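Local coordinates for protein cyanophycinase-like exopeptidase (PDB 6NQC) that is probably a cyanophycinase-like serine exopeptidase of family S51 that hydrolyses peptide bonds, at residues I73-W76 with K77-R81; L136-G139 with I140-N143; V186-F190 with N191-K195; L38-F41 with E42-L45. One frame throughout, in Å; residues are numbered along the deposited sequence.

Contact 1 of 4, residues I73-W76 with K77-R81; sequences IEFW and KQLGR. With SO4 (sulfate ion), chain B.
Lys77 N, Gln78 N, Leu79 N and Gly80 N each donate to the carbonyl four residues back, on Ile73, Glu74, Phe75 and Trp76, which makes 73-81 one unbroken alpha-helical run. It belongs to helix 70-87, the crossover helix of a beta-alpha-beta unit between strands 57-61 and 90-93. The bond from Lys77 N to Ile73 O, 2.9 Å long, is nearly straight at the hydrogen (168°).

Leu79 lies alongside Trp76, both pointing the same way. Its CD2 methyl comes 3.9 Å from Trp76 CZ3, and the same methyl stands 4.4 Å from CE2 of Phe75, so one branched aliphatic chain serves two aromatic neighbours. The Trp76 ring also touches Glu33, Ala65 and Glu68; broad and mostly apolar but with a polar N-H, it suits a partly exposed place.

Elsewhere the chemistry is charged. Glu74 bends at its second torsion (chi2 63°), which turns the carboxylate back over the aliphatic part of Lys77: OE1 lies 3.6 Å from Lys77 CD. The ammonium of Lys77 stays beyond salt-bridge range, with NZ 4.5 Å from OE1 of Glu74, so any attraction is probably modest. One turn on, the arm of Arg81 turns at chi3 to reach a sulfate, probably from the crystallisation liquor and also held by Phe93 N; sulfate O2 meets the guanidinium edge near its plane, and the bond from Arg81 NH2 is short (2.7 Å) but well bent (131°).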
# COMPACT_ATOMS: atom_id res chain seq x y z
N ILE A 73 17.93 4.83 -0.14
CA ILE A 73 17.13 4.63 -1.33
C ILE A 73 17.70 3.50 -2.17
O ILE A 73 16.95 2.62 -2.62
CB ILE A 73 17.03 5.95 -2.12
CG1 ILE A 73 16.28 7.01 -1.31
CG2 ILE A 73 16.39 5.69 -3.45
CD1 ILE A 73 14.78 6.86 -1.36
N GLU A 74 19.02 3.47 -2.37
CA GLU A 74 19.61 2.35 -3.10
C GLU A 74 19.38 1.02 -2.39
O GLU A 74 19.28 -0.03 -3.04
CB GLU A 74 21.11 2.57 -3.32
CG GLU A 74 21.78 1.53 -4.21
CD GLU A 74 21.25 1.49 -5.63
OE1 GLU A 74 20.80 2.56 -6.13
OE2 GLU A 74 21.28 0.39 -6.24
N PHE A 75 19.36 1.02 -1.06
CA PHE A 75 19.05 -0.21 -0.34
C PHE A 75 17.63 -0.66 -0.63
O PHE A 75 17.39 -1.86 -0.82
CB PHE A 75 19.27 0.00 1.17
CG PHE A 75 19.08 -1.26 2.00
CD1 PHE A 75 20.09 -2.21 2.07
CD2 PHE A 75 17.91 -1.48 2.72
CE1 PHE A 75 19.93 -3.39 2.84
CE2 PHE A 75 17.75 -2.64 3.47
CZ PHE A 75 18.78 -3.59 3.53
N TRP A 76 16.67 0.28 -0.68
CA TRP A 76 15.31 -0.07 -1.07
C TRP A 76 15.28 -0.67 -2.48
O TRP A 76 14.61 -1.68 -2.71
CB TRP A 76 14.36 1.13 -0.99
CG TRP A 76 13.79 1.37 0.38
CD1 TRP A 76 14.03 2.45 1.19
CD2 TRP A 76 12.94 0.49 1.13
NE1 TRP A 76 13.37 2.30 2.38
CE2 TRP A 76 12.69 1.12 2.39
CE3 TRP A 76 12.37 -0.75 0.88
CZ2 TRP A 76 11.88 0.55 3.37
CZ3 TRP A 76 11.57 -1.33 1.87
CH2 TRP A 76 11.34 -0.69 3.09
N LYS A 77 15.98 -0.01 -3.42
CA LYS A 77 16.07 -0.53 -4.78
C LYS A 77 16.58 -1.98 -4.80
O LYS A 77 15.98 -2.87 -5.45
CB LYS A 77 16.99 0.37 -5.61
CG LYS A 77 16.96 0.16 -7.09
CD LYS A 77 18.06 0.96 -7.78
CE LYS A 77 18.14 0.63 -9.24
NZ LYS A 77 18.70 1.76 -10.06
N GLN A 78 17.65 -2.25 -4.07
CA GLN A 78 18.28 -3.56 -4.14
C GLN A 78 17.46 -4.61 -3.40
O GLN A 78 17.34 -5.75 -3.86
CB GLN A 78 19.70 -3.50 -3.58
CG GLN A 78 20.79 -3.46 -4.64
CD GLN A 78 20.80 -4.71 -5.54
OE1 GLN A 78 21.01 -5.85 -5.08
NE2 GLN A 78 20.59 -4.50 -6.83
N LEU A 79 16.85 -4.23 -2.27
CA LEU A 79 15.88 -5.10 -1.61
C LEU A 79 14.76 -5.51 -2.57
O LEU A 79 14.44 -6.71 -2.72
CB LEU A 79 15.30 -4.38 -0.40
CG LEU A 79 14.60 -5.21 0.66
CD1 LEU A 79 15.55 -6.24 1.23
CD2 LEU A 79 14.07 -4.29 1.76
N GLY A 80 14.14 -4.53 -3.23
CA GLY A 80 13.07 -4.84 -4.16
C GLY A 80 13.54 -5.62 -5.38
O GLY A 80 12.83 -6.51 -5.87
N ARG A 81 14.71 -5.28 -5.91
CA ARG A 81 15.22 -6.02 -7.05
C ARG A 81 15.44 -7.48 -6.70
O ARG A 81 15.10 -8.37 -7.48
CB ARG A 81 16.52 -5.37 -7.54
CG ARG A 81 17.03 -5.94 -8.86
CD ARG A 81 18.18 -5.08 -9.38
NE ARG A 81 17.74 -3.95 -10.20
CZ ARG A 81 18.54 -3.01 -10.67
NH1 ARG A 81 19.86 -3.04 -10.39
NH2 ARG A 81 18.05 -2.03 -11.43
S SO4 B . 15.20 -0.38 -12.99
O1 SO4 B . 15.93 0.90 -12.85
O2 SO4 B . 16.12 -1.48 -13.29
O3 SO4 B . 14.22 -0.28 -14.10
O4 SO4 B . 14.55 -0.69 -11.72

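Contact 2 of 4, residues L136-G139 with I140-N143; sequences LWQG and IYEN
Trp137 holds CG opposite the backbone N (chi1 165°) and turns its ring at chi2 (-106°), which brings the indole beside the CB of Tyr141; the first torsion of Tyr141 directs its own ring outward from the next turn. This is an i to i+4 contact within alpha-helix 135-145, whose inner side packs on strand 116-119 of the large mixed sheet. The Tyr141 CB atom lies near the rim of the indole, 4.1 Å from Trp137 CE2.

Ile140 packs beside the same indole. Its CG2 branch lies 4.0 Å from Trp137 CZ3, the two side chains crossing at about a right angle, while its other branch ends in CD1, 4.0 Å from CG of Leu136. A beta-branched chain suits this place because its two arms can serve two neighbours at once. Ile140 also touches Ile117 and Phe119 of the strand, Leu136 reaches Phe107 and Val108 of helix 105-110, and Trp137 stacks on Phe178.

Gly139 brings no side chain to this buried turn; its carbonyl takes the backbone N-H of Asn143. Asparagine suits its own buried place because its amide offers both a donor and an acceptor: ND2 bonds Ala114 O and OD1 bonds Lys54 NZ.

Toward the exposed side, Gln138 lies next to Tyr141, its amide plane 45° from the phenol ring. Gln138 NE2 stands 3.8 Å from Tyr141 CD2, and the Glu142 side chain crosses that of Gln138 at about a right angle, OE2 3.7 Å from Gln138 CG.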
# COMPACT_ATOMS: atom_id res chain seq x y z
N LEU A 136 1.49 11.22 -12.04
CA LEU A 136 1.93 9.86 -11.72
C LEU A 136 0.86 9.11 -10.94
O LEU A 136 0.56 7.94 -11.22
CB LEU A 136 3.24 9.91 -10.93
CG LEU A 136 3.81 8.52 -10.62
CD1 LEU A 136 4.51 8.00 -11.85
CD2 LEU A 136 4.74 8.57 -9.44
N TRP A 137 0.27 9.76 -9.95
CA TRP A 137 -0.80 9.11 -9.19
C TRP A 137 -1.99 8.78 -10.11
O TRP A 137 -2.58 7.71 -10.02
CB TRP A 137 -1.26 10.00 -8.01
CG TRP A 137 -2.55 9.46 -7.55
CD1 TRP A 137 -3.79 9.99 -7.74
CD2 TRP A 137 -2.74 8.20 -6.90
NE1 TRP A 137 -4.74 9.12 -7.26
CE2 TRP A 137 -4.13 8.02 -6.73
CE3 TRP A 137 -1.88 7.19 -6.48
CZ2 TRP A 137 -4.67 6.89 -6.14
CZ3 TRP A 137 -2.42 6.07 -5.89
CH2 TRP A 137 -3.79 5.93 -5.72
N GLN A 138 -2.36 9.70 -11.01
CA GLN A 138 -3.47 9.42 -11.91
C GLN A 138 -3.16 8.20 -12.77
O GLN A 138 -4.03 7.34 -12.99
CB GLN A 138 -3.79 10.66 -12.74
CG GLN A 138 -5.12 10.61 -13.46
CD GLN A 138 -6.28 10.29 -12.53
OE1 GLN A 138 -6.24 10.62 -11.34
NE2 GLN A 138 -7.30 9.63 -13.06
N GLY A 139 -1.92 8.08 -13.26
CA GLY A 139 -1.50 6.86 -13.95
C GLY A 139 -1.63 5.60 -13.11
O GLY A 139 -2.14 4.57 -13.58
N ILE A 140 -1.15 5.64 -11.87
CA ILE A 140 -1.27 4.49 -10.98
C ILE A 140 -2.73 4.12 -10.77
O ILE A 140 -3.11 2.94 -10.79
CB ILE A 140 -0.56 4.79 -9.64
CG1 ILE A 140 0.92 5.04 -9.88
CG2 ILE A 140 -0.80 3.64 -8.63
CD1 ILE A 140 1.64 5.69 -8.74
N TYR A 141 -3.58 5.13 -10.58
CA TYR A 141 -4.99 4.91 -10.37
C TYR A 141 -5.63 4.26 -11.59
O TYR A 141 -6.34 3.26 -11.48
CB TYR A 141 -5.68 6.25 -10.06
CG TYR A 141 -7.17 6.15 -9.88
CD1 TYR A 141 -7.71 5.61 -8.73
CD2 TYR A 141 -8.04 6.56 -10.88
CE1 TYR A 141 -9.06 5.50 -8.56
CE2 TYR A 141 -9.40 6.44 -10.71
CZ TYR A 141 -9.91 5.91 -9.53
OH TYR A 141 -11.28 5.79 -9.34
N GLU A 142 -5.35 4.81 -12.77
CA GLU A 142 -5.85 4.22 -14.00
C GLU A 142 -5.37 2.79 -14.18
O GLU A 142 -6.14 1.91 -14.60
CB GLU A 142 -5.43 5.07 -15.20
CG GLU A 142 -6.22 6.38 -15.38
CD GLU A 142 -5.53 7.30 -16.37
OE1 GLU A 142 -4.63 6.83 -17.12
OE2 GLU A 142 -5.87 8.49 -16.39
N ASN A 143 -4.09 2.53 -13.87
CA ASN A 143 -3.58 1.16 -13.97
C ASN A 143 -4.35 0.22 -13.05
O ASN A 143 -4.80 -0.87 -13.46
CB ASN A 143 -2.08 1.15 -13.65
CG ASN A 143 -1.45 -0.22 -13.91
OD1 ASN A 143 -1.34 -0.66 -15.04
ND2 ASN A 143 -1.01 -0.88 -12.85

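Contact 3 of 4, residues V186-F190 with N191-K195; sequences VIPHF and NKFFK
Phe190 and Phe194 meet as an offset edge-to-face pair, the edge of Phe194 turned to the face of Phe190, with ring centroids 5.6 Å apart and planes at 81°. The nearest atoms are Phe190 CE1 and Phe194 CE2, 3.6 Å apart. A third ring, that of Phe193, brings its edge to a backbone carbonyl: Phe193 CD2 lies 3.4 Å from Pro188 O, near the plane of the ring. Ile187 links the two sets, for its CG2 methyl is 4.1 Å from Phe193 CD2 and also approaches Phe194.

His189 O gathers two of the bonds that close the turn. It accepts from Phe193 N at 2.8 Å, almost in line with the carbonyl, and from Lys192 N at 2.9 Å, which comes from above the carbonyl plane. A water bridges the next step, donating to Phe190 O and accepting from Phe194 N. Leu205 of helix 199-205 packs on Ile187, Phe193 and Phe194, so bulky apolar chains suit this side.

Polar residues hold the other end. Asn191 OD1 accepts from the backbone N of Glu219, while the imidazole of His189 is bonded through ND1 to Glu219 OE2 and weakly through NE2 to Ser154 OG. Histidine suits this place because its two ring nitrogens can link an acid to a hydroxyl. The geometry is consistent with a Ser-His-Glu catalytic triad, as expected of an S51 serine peptidase, with Ser154 on a probable nucleophile elbow.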
# COMPACT_ATOMS: atom_id res chain seq x y z
N VAL A 186 -6.06 2.05 7.92
CA VAL A 186 -5.16 1.01 8.41
C VAL A 186 -4.16 1.60 9.39
O VAL A 186 -3.48 2.60 9.09
CB VAL A 186 -4.39 0.35 7.24
CG1 VAL A 186 -3.22 -0.51 7.77
CG2 VAL A 186 -5.34 -0.41 6.36
N ILE A 187 -3.97 0.92 10.51
CA ILE A 187 -2.84 1.11 11.39
C ILE A 187 -1.87 -0.06 11.15
O ILE A 187 -2.23 -1.20 11.46
CB ILE A 187 -3.26 1.19 12.86
CG1 ILE A 187 -4.22 2.36 13.02
CG2 ILE A 187 -2.04 1.39 13.72
CD1 ILE A 187 -4.96 2.40 14.35
N PRO A 188 -0.70 0.19 10.59
CA PRO A 188 0.25 -0.90 10.31
C PRO A 188 1.08 -1.22 11.55
O PRO A 188 0.90 -0.62 12.57
CB PRO A 188 1.13 -0.33 9.20
CG PRO A 188 1.11 1.19 9.43
CD PRO A 188 -0.24 1.49 10.05
N HIS A 189 2.02 -2.17 11.41
CA HIS A 189 2.93 -2.51 12.50
C HIS A 189 2.13 -2.64 13.80
O HIS A 189 2.58 -2.14 14.85
CB HIS A 189 4.01 -1.43 12.71
CG HIS A 189 4.95 -1.26 11.56
ND1 HIS A 189 6.05 -2.06 11.36
CD2 HIS A 189 4.98 -0.33 10.58
CE1 HIS A 189 6.69 -1.66 10.28
NE2 HIS A 189 6.06 -0.61 9.78
N PHE A 190 0.93 -3.21 13.73
CA PHE A 190 -0.02 -2.99 14.82
C PHE A 190 0.48 -3.54 16.16
O PHE A 190 0.20 -2.97 17.22
CB PHE A 190 -1.34 -3.63 14.53
CG PHE A 190 -2.44 -3.24 15.48
CD1 PHE A 190 -2.98 -1.97 15.45
CD2 PHE A 190 -2.93 -4.14 16.38
CE1 PHE A 190 -3.98 -1.63 16.31
CE2 PHE A 190 -3.97 -3.78 17.25
CZ PHE A 190 -4.47 -2.54 17.21
N ASN A 191 1.22 -4.63 16.12
CA ASN A 191 1.69 -5.29 17.32
C ASN A 191 2.85 -4.55 17.96
O ASN A 191 3.19 -4.85 19.10
CB ASN A 191 2.08 -6.75 17.00
CG ASN A 191 3.11 -6.87 15.90
OD1 ASN A 191 2.92 -6.36 14.78
ND2 ASN A 191 4.22 -7.57 16.19
N LYS A 192 3.43 -3.56 17.28
CA LYS A 192 4.56 -2.80 17.81
C LYS A 192 4.38 -1.29 17.86
O LYS A 192 5.02 -0.66 18.70
CB LYS A 192 5.83 -3.13 17.00
CG LYS A 192 6.09 -4.65 16.88
CD LYS A 192 7.58 -4.97 16.86
CE LYS A 192 7.88 -6.33 17.47
NZ LYS A 192 8.78 -6.19 18.66
N PHE A 193 3.51 -0.70 17.01
CA PHE A 193 3.42 0.75 16.87
C PHE A 193 3.23 1.47 18.20
O PHE A 193 3.81 2.54 18.44
CB PHE A 193 2.25 1.08 15.94
CG PHE A 193 2.41 2.34 15.09
CD1 PHE A 193 2.94 3.49 15.61
CD2 PHE A 193 1.95 2.35 13.77
CE1 PHE A 193 3.06 4.62 14.85
CE2 PHE A 193 2.05 3.52 12.98
CZ PHE A 193 2.60 4.65 13.53
N PHE A 194 2.41 0.92 19.07
CA PHE A 194 2.05 1.61 20.30
C PHE A 194 3.13 1.51 21.37
O PHE A 194 3.01 2.17 22.41
CB PHE A 194 0.70 1.08 20.79
CG PHE A 194 -0.42 1.39 19.83
CD1 PHE A 194 -1.02 2.63 19.82
CD2 PHE A 194 -0.80 0.46 18.86
CE1 PHE A 194 -2.02 2.94 18.91
CE2 PHE A 194 -1.79 0.77 17.95
CZ PHE A 194 -2.39 2.00 17.96
N LYS A 195 4.19 0.75 21.12
CA LYS A 195 5.36 0.80 21.98
C LYS A 195 6.24 1.98 21.63
O LYS A 195 7.13 2.29 22.41
CB LYS A 195 6.15 -0.50 21.88
CG LYS A 195 5.29 -1.76 22.06
CD LYS A 195 6.12 -3.06 22.05
CE LYS A 195 5.63 -4.05 23.13
NZ LYS A 195 6.72 -4.48 24.08
O HOH W 1 1.69 -1.96 19.44

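Contact 4 of 4, residues L38-F41 with E42-L45; sequences LAEF and EKSL
The ring of Phe41 presents one face to Leu45, one turn further along helix 39-51, and the two side chains run at a slant to each other. Leu45 CD1 makes a CH-pi contact, 4.1 Å from the centroid of the Phe41 ring and 30° off its normal. Its closest ring carbons are CE2 and CZ of Phe41, the latter 3.7 Å from CD1. Phe41 has CG opposite the backbone N, which puts the ring beside the next turn, where Leu45 CD1 lies over its face. Both chains are buried, where a flat ring and a branched aliphatic group pack well.

Beside them, Ser44 turns its hydroxyl back on the helix. With OG placed between its own N and carbonyl carbon (chi1 69°), it donates to Phe41 O; the modelled length of 2.5 Å between Ser44 OG and Phe41 O is suspiciously short and probably imprecise. The same carbonyl also takes Leu45 N at 3.1 Å. Serine suits the place because its short hydroxyl can bond to its own helix while also accepting from Arg226 NH1.

Glu40 folds at its second torsion and crosses Lys43, its OE2 lying 3.8 Å from Lys43 CD, a contact of carboxylate with aliphatic chain. Glu42, by contrast, is buried and extended; OE1 is bonded to Gln83 NE2 and OE2 to Tyr34 N, so both of its oxygens have partners.

Helix 39-51 packs on helix 70-87 through Ala39, Glu42 and Lys43, and on the sheet through Phe41 (strands 26-29 and 221-225) and Leu45 (strand 221-225).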
# COMPACT_ATOMS: atom_id res chain seq x y z
N LEU A 38 6.70 -12.73 2.70
CA LEU A 38 5.58 -12.24 1.90
C LEU A 38 5.84 -12.40 0.41
O LEU A 38 5.14 -11.80 -0.42
CB LEU A 38 5.29 -10.77 2.24
CG LEU A 38 4.69 -10.54 3.62
CD1 LEU A 38 4.39 -9.05 3.80
CD2 LEU A 38 3.45 -11.37 3.81
N ALA A 39 6.80 -13.25 0.06
CA ALA A 39 7.14 -13.46 -1.34
C ALA A 39 6.00 -14.09 -2.11
O ALA A 39 5.72 -13.68 -3.24
CB ALA A 39 8.41 -14.32 -1.44
N GLU A 40 5.32 -15.10 -1.54
CA GLU A 40 4.23 -15.69 -2.29
C GLU A 40 3.03 -14.75 -2.37
O GLU A 40 2.31 -14.75 -3.38
CB GLU A 40 3.80 -17.03 -1.70
CG GLU A 40 2.67 -17.73 -2.52
CD GLU A 40 2.89 -17.69 -4.05
OE1 GLU A 40 2.02 -17.12 -4.78
OE2 GLU A 40 3.91 -18.23 -4.53
N PHE A 41 2.81 -13.94 -1.34
CA PHE A 41 1.78 -12.91 -1.45
C PHE A 41 2.07 -11.95 -2.60
O PHE A 41 1.18 -11.66 -3.42
CB PHE A 41 1.66 -12.13 -0.14
CG PHE A 41 0.70 -10.98 -0.22
CD1 PHE A 41 -0.64 -11.20 -0.51
CD2 PHE A 41 1.14 -9.69 -0.01
CE1 PHE A 41 -1.53 -10.14 -0.61
CE2 PHE A 41 0.27 -8.63 -0.08
CZ PHE A 41 -1.07 -8.85 -0.39
N GLU A 42 3.31 -11.42 -2.65
CA GLU A 42 3.64 -10.44 -3.69
C GLU A 42 3.55 -11.09 -5.08
O GLU A 42 3.05 -10.47 -6.04
CB GLU A 42 5.03 -9.83 -3.45
CG GLU A 42 5.02 -8.83 -2.25
CD GLU A 42 6.37 -8.38 -1.73
OE1 GLU A 42 7.42 -8.60 -2.40
OE2 GLU A 42 6.38 -7.75 -0.65
N LYS A 43 4.02 -12.34 -5.20
CA LYS A 43 3.88 -13.06 -6.47
C LYS A 43 2.43 -13.17 -6.90
O LYS A 43 2.11 -12.97 -8.09
CB LYS A 43 4.50 -14.44 -6.38
CG LYS A 43 4.61 -15.12 -7.73
CD LYS A 43 5.27 -16.51 -7.64
CE LYS A 43 4.84 -17.37 -8.85
NZ LYS A 43 5.87 -18.34 -9.29
N SER A 44 1.54 -13.55 -5.98
CA SER A 44 0.13 -13.68 -6.33
C SER A 44 -0.45 -12.37 -6.85
O SER A 44 -1.33 -12.37 -7.73
CB SER A 44 -0.67 -14.17 -5.11
OG SER A 44 -0.75 -13.19 -4.07
N LEU A 45 -0.02 -11.23 -6.29
CA LEU A 45 -0.48 -9.93 -6.78
C LEU A 45 0.01 -9.69 -8.20
O LEU A 45 -0.72 -9.09 -9.01
CB LEU A 45 0.04 -8.82 -5.87
CG LEU A 45 -0.53 -8.74 -4.46
CD1 LEU A 45 0.18 -7.63 -3.64
CD2 LEU A 45 -2.02 -8.46 -4.53

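How the contacts relate
Contacts 1, 2 and 4 each join residues about one turn apart in a single helix, whereas contact 3 is a strand-to-loop turn. Contact 2 is the most buried; contacts 1, 3 and 4 are part buried, part exposed. Contacts 1 and 4 lie on helices 70-87 and 39-51, which touch one another; their centres are about 17 Å apart. Contacts 2 and 3 lie on opposite sides of the chain's centre. The chemistry follows place: contact 2 is mainly apolar against the sheet, contact 4 adds a bonded serine and a buried glutamate, contact 1 sets charged side chains at the surface, one bonded to a probably adventitious sulfate, and contact 3 combines aromatic packing with a probable catalytic histidine.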